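Local coordinates for signal transduction histidine-protein kinase/phosphatase mprB (Mycobacterium hassiacum, PDB 6BLK) that probably autophosphorylates on a histidine using ATP, as the sensor kinase and phosphatase of a two-component stress-response system, this piece being its ATP-binding catalytic domain, at residues 100-105 / 118-123. Sequence-based numbering, arbitrary orientation.
Sequences FERFFR and GLAIVK. With ATP (adenosine-5'-triphosphate), chain E.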
ATOM      1  N   PHE A 100       6.782   4.552   8.046  1.00 21.64           N
ATOM      2  CA  PHE A 100       6.491   5.759   7.311  1.00 20.44           C
ATOM      3  C   PHE A 100       7.538   6.840   7.613  1.00 16.75           C
ATOM      4  O   PHE A 100       7.504   7.870   6.955  1.00 16.61           O
ATOM      5  CB  PHE A 100       5.057   6.293   7.541  1.00 13.16           C
ATOM      6  CG  PHE A 100       3.980   5.260   7.350  1.00 12.07           C
ATOM      7  CD1 PHE A 100       3.754   4.713   6.103  1.00 15.17           C
ATOM      8  CD2 PHE A 100       3.232   4.797   8.417  1.00 18.00           C
ATOM      9  CE1 PHE A 100       2.787   3.746   5.910  1.00 20.41           C
ATOM     10  CE2 PHE A 100       2.256   3.834   8.231  1.00 15.71           C
ATOM     11  CZ  PHE A 100       2.042   3.301   6.966  1.00 16.21           C
ATOM     12  N   GLU A 101       8.491   6.624   8.523  1.00 16.68           N
ATOM     13  CA  GLU A 101       9.612   7.551   8.702  1.00 19.78           C
ATOM     14  C   GLU A 101      10.781   7.158   7.807  1.00 20.86           C
ATOM     15  O   GLU A 101      11.101   5.975   7.675  1.00 16.53           O
ATOM     16  CB  GLU A 101      10.088   7.574  10.149  1.00 19.04           C
ATOM     17  CG  GLU A 101       9.174   8.297  11.103  1.00 34.63           C
ATOM     18  CD  GLU A 101       9.615   9.725  11.359  1.00 55.44           C
ATOM     19  OE1 GLU A 101      10.833   9.956  11.566  1.00 54.33           O
ATOM     20  OE2 GLU A 101       8.738  10.616  11.344  1.00 61.25           O
ATOM     21  N   ARG A 102      11.446   8.155   7.232  1.00 13.81           N
ATOM     22  CA  ARG A 102      12.623   7.877   6.420  1.00 16.89           C
ATOM     23  C   ARG A 102      13.660   7.090   7.209  1.00 16.62           C
ATOM     24  O   ARG A 102      13.943   7.383   8.378  1.00 16.69           O
ATOM     25  CB  ARG A 102      13.254   9.167   5.892  1.00 19.15           C
ATOM     26  CG  ARG A 102      12.454   9.793   4.746  1.00 16.21           C
ATOM     27  CD  ARG A 102      13.118  11.061   4.218  1.00 27.30           C
ATOM     28  NE  ARG A 102      13.295  11.972   5.332  1.00 33.03           N
ATOM     29  CZ  ARG A 102      12.360  12.819   5.755  1.00 31.79           C
ATOM     30  NH1 ARG A 102      11.190  12.901   5.127  1.00 27.99           N
ATOM     31  NH2 ARG A 102      12.598  13.573   6.812  1.00 20.39           N
ATOM     32  N   PHE A 103      14.224   6.086   6.532  1.00 14.98           N
ATOM     33  CA  PHE A 103      15.373   5.318   6.982  1.00 13.49           C
ATOM     34  C   PHE A 103      15.007   4.302   8.058  1.00 21.33           C
ATOM     35  O   PHE A 103      15.886   3.732   8.712  1.00 23.95           O
ATOM     36  CB  PHE A 103      16.496   6.246   7.450  1.00 12.17           C
ATOM     37  CG  PHE A 103      16.769   7.369   6.486  1.00 17.23           C
ATOM     38  CD1 PHE A 103      16.931   7.123   5.137  1.00 15.10           C
ATOM     39  CD2 PHE A 103      16.817   8.662   6.924  1.00 13.53           C
ATOM     40  CE1 PHE A 103      17.160   8.153   4.261  1.00 16.10           C
ATOM     41  CE2 PHE A 103      17.014   9.720   6.039  1.00 17.32           C
ATOM     42  CZ  PHE A 103      17.182   9.470   4.716  1.00 19.35           C
ATOM     43  N   PHE A 104      13.727   4.023   8.238  1.00 16.06           N
ATOM     44  CA  PHE A 104      13.324   2.882   9.052  1.00 16.92           C
ATOM     45  C   PHE A 104      13.687   1.569   8.373  1.00 16.89           C
ATOM     46  O   PHE A 104      13.574   1.430   7.155  1.00 17.27           O
ATOM     47  CB  PHE A 104      11.823   2.916   9.326  1.00 18.36           C
ATOM     48  CG  PHE A 104      11.303   1.634   9.923  1.00 21.65           C
ATOM     49  CD1 PHE A 104      11.732   1.223  11.174  1.00 30.23           C
ATOM     50  CD2 PHE A 104      10.411   0.836   9.233  1.00 19.34           C
ATOM     51  CE1 PHE A 104      11.273   0.052  11.729  1.00 31.78           C
ATOM     52  CE2 PHE A 104       9.949  -0.324   9.786  1.00 13.82           C
ATOM     53  CZ  PHE A 104      10.384  -0.720  11.036  1.00 23.62           C
ATOM     54  N   ARG A 105      14.183   0.621   9.178  1.00 17.54           N
ATOM     55  CA  ARG A 105      14.503  -0.729   8.729  1.00 17.62           C
ATOM     56  C   ARG A 105      14.094  -1.686   9.839  1.00 21.13           C
ATOM     57  O   ARG A 105      14.611  -1.586  10.958  1.00 25.36           O
ATOM     58  CB  ARG A 105      16.004  -0.832   8.426  1.00 22.17           C
ATOM     59  CG  ARG A 105      16.399  -1.838   7.380  1.00 28.95           C
ATOM     60  CD  ARG A 105      17.844  -1.614   6.978  1.00 24.54           C
ATOM     61  NE  ARG A 105      18.283  -2.611   6.005  1.00 29.44           N
ATOM     62  CZ  ARG A 105      18.316  -2.452   4.686  1.00 26.65           C
ATOM     63  NH1 ARG A 105      17.932  -1.319   4.111  1.00 30.53           N
ATOM     64  NH2 ARG A 105      18.747  -3.445   3.926  1.00 28.69           N
ATOM     65  N   GLY A 118      10.566   4.679   0.624  1.00 12.85           N
ATOM     66  CA  GLY A 118       9.313   4.411  -0.075  1.00 13.42           C
ATOM     67  C   GLY A 118       8.087   4.739   0.754  1.00 12.58           C
ATOM     68  O   GLY A 118       7.113   5.303   0.243  1.00 15.33           O
ATOM     69  N   LEU A 119       8.087   4.365   2.021  1.00 11.30           N
ATOM     70  CA  LEU A 119       6.884   4.556   2.822  1.00 12.94           C
ATOM     71  C   LEU A 119       6.750   5.988   3.311  1.00 10.66           C
ATOM     72  O   LEU A 119       5.636   6.467   3.490  1.00 10.91           O
ATOM     73  CB  LEU A 119       6.867   3.603   3.993  1.00  8.28           C
ATOM     74  CG  LEU A 119       6.512   2.159   3.612  1.00 15.14           C
ATOM     75  CD1 LEU A 119       6.661   1.254   4.822  1.00 19.22           C
ATOM     76  CD2 LEU A 119       5.129   2.004   3.070  1.00 14.06           C
ATOM     77  N   ALA A 120       7.853   6.694   3.530  1.00  7.51           N
ATOM     78  CA  ALA A 120       7.747   8.142   3.756  1.00 10.70           C
ATOM     79  C   ALA A 120       7.046   8.850   2.594  1.00 10.13           C
ATOM     80  O   ALA A 120       6.255   9.780   2.805  1.00 10.69           O
ATOM     81  CB  ALA A 120       9.136   8.734   3.988  1.00 12.66           C
ATOM     82  N   ILE A 121       7.339   8.448   1.358  1.00 12.51           N
ATOM     83  CA  ILE A 121       6.657   8.998   0.190  1.00 11.63           C
ATOM     84  C   ILE A 121       5.176   8.655   0.234  1.00 10.66           C
ATOM     85  O   ILE A 121       4.328   9.487  -0.080  1.00 11.89           O
ATOM     86  CB  ILE A 121       7.319   8.480  -1.097  1.00 12.01           C
ATOM     87  CG1 ILE A 121       8.733   9.056  -1.209  1.00 22.53           C
ATOM     88  CG2 ILE A 121       6.491   8.760  -2.345  1.00 19.34           C
ATOM     89  CD1 ILE A 121       8.817  10.564  -1.279  1.00 30.74           C
ATOM     90  N   VAL A 122       4.844   7.423   0.600  1.00  9.99           N
ATOM     91  CA  VAL A 122       3.450   7.003   0.702  1.00 12.64           C
ATOM     92  C   VAL A 122       2.688   7.914   1.665  1.00 14.77           C
ATOM     93  O   VAL A 122       1.585   8.370   1.359  1.00 11.33           O
ATOM     94  CB  VAL A 122       3.350   5.529   1.146  1.00 16.30           C
ATOM     95  CG1 VAL A 122       1.931   5.156   1.443  1.00 13.04           C
ATOM     96  CG2 VAL A 122       3.900   4.633   0.088  1.00 11.12           C
ATOM     97  N   LYS A 123       3.221   8.100   2.881  1.00 11.97           N
ATOM     98  CA  LYS A 123       2.590   8.965   3.874  1.00 11.80           C
ATOM     99  C   LYS A 123       2.381  10.376   3.328  1.00 11.24           C
ATOM    100  O   LYS A 123       1.290  10.950   3.479  1.00 11.45           O
ATOM    101  CB  LYS A 123       3.419   8.997   5.156  1.00 13.62           C
ATOM    102  CG  LYS A 123       2.830   9.879   6.212  1.00 12.88           C
ATOM    103  CD  LYS A 123       3.606   9.832   7.482  1.00 18.70           C
ATOM    104  CE  LYS A 123       3.088  10.823   8.520  1.00 19.10           C
ATOM    105  NZ  LYS A 123       2.264  10.157   9.545  1.00 44.34           N
TER
HETATM  106  PG  ATP E 501      12.751   1.814  -0.615  1.00 16.53           P
HETATM  107  O1G ATP E 501      11.263   1.573  -0.438  1.00 13.19           O
HETATM  108  O2G ATP E 501      13.275   3.236  -0.365  1.00 14.41           O
HETATM  109  O3G ATP E 501      13.343   1.173  -1.858  1.00 19.04           O
HETATM  110  PB  ATP E 501      12.701   0.053   1.724  1.00 14.36           P
HETATM  111  O1B ATP E 501      13.798  -0.537   2.593  1.00 19.29           O
HETATM  112  O2B ATP E 501      11.795  -0.817   0.925  1.00 11.83           O
HETATM  113  O3B ATP E 501      13.440   0.994   0.612  1.00 13.25           O
HETATM  114  PA  ATP E 501      10.315   1.286   2.907  1.00 11.69           P
HETATM  115  O1A ATP E 501      10.111   2.719   3.392  1.00 15.25           O
HETATM  116  O2A ATP E 501       9.499   0.816   1.728  1.00 13.53           O
HETATM  117  O3A ATP E 501      11.921   1.156   2.643  1.00 12.75           O
HETATM  118  O5' ATP E 501      10.155   0.346   4.153  1.00 14.45           O
HETATM  119  C5' ATP E 501      10.874   0.603   5.347  1.00 20.96           C
HETATM  120  C4' ATP E 501      11.220  -0.729   6.000  1.00 19.14           C
HETATM  121  O4' ATP E 501      10.005  -1.249   6.552  1.00 18.42           O
HETATM  122  C3' ATP E 501      11.786  -1.839   5.106  1.00 20.17           C
HETATM  123  O3' ATP E 501      13.219  -1.748   4.955  1.00 14.50           O
HETATM  124  C2' ATP E 501      11.369  -3.071   5.887  1.00 17.20           C
HETATM  125  O2' ATP E 501      12.246  -3.316   7.002  1.00 16.87           O
HETATM  126  C1' ATP E 501      10.031  -2.668   6.464  1.00 20.14           C
HETATM  127  N9  ATP E 501       8.883  -3.063   5.628  1.00 15.30           N
HETATM  128  C8  ATP E 501       8.101  -2.264   4.825  1.00 15.99           C
HETATM  129  N7  ATP E 501       7.105  -3.001   4.256  1.00 13.76           N
HETATM  130  C5  ATP E 501       7.256  -4.266   4.708  1.00 12.87           C
HETATM  131  C6  ATP E 501       6.512  -5.489   4.507  1.00 19.30           C
HETATM  132  N6  ATP E 501       5.463  -5.483   3.673  1.00 15.23           N
HETATM  133  N1  ATP E 501       6.938  -6.580   5.139  1.00 17.54           N
HETATM  134  C2  ATP E 501       8.007  -6.569   5.957  1.00 15.01           C
HETATM  135  N3  ATP E 501       8.729  -5.468   6.207  1.00 18.56           N
HETATM  136  C4  ATP E 501       8.388  -4.300   5.614  1.00 18.46           C
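Leu119 N gives a nearly straight hydrogen bond to the alpha-phosphate oxygen O1A of ATP (2.9 Å, 162° at the hydrogen), while Gly118 N reaches the gamma-phosphate oxygens O2G and O1G through weak bonds. Both amides belong to the first turn of helix 118-128, whose N-terminus faces the triphosphate. Leu119 sets its CB 3.4 Å from O1A and carries CD1 to the ester oxygen O5' and base atom C8. The same CB packs on Phe100 CD1 at 3.9 Å. The Phe100 ring, its CG anti to the carbonyl carbon (chi1 -51°), brings its CD1 edge to Leu119 O, which lies near the ring plane, and also touches Leu133 of strand 132-137. Phe100 O meets Ala120 CA in a CA-H...O contact of 3.2 Å. Arg102 CG rests on Ala120 CB (3.6 Å), and the extended methylenes of Lys123 bring CD alongside Phe100 CB at 3.8 Å. At the end of the type II turn Glu101-Phe104, Phe104 sets its CD2 3.4 Å from the ribose O4'. The F-box loop of this GHKL-type (Bergerat) fold is thus joined, without a conventional hydrogen bond, to a helix start whose N-H groups would be expected to offset part of the phosphate charge.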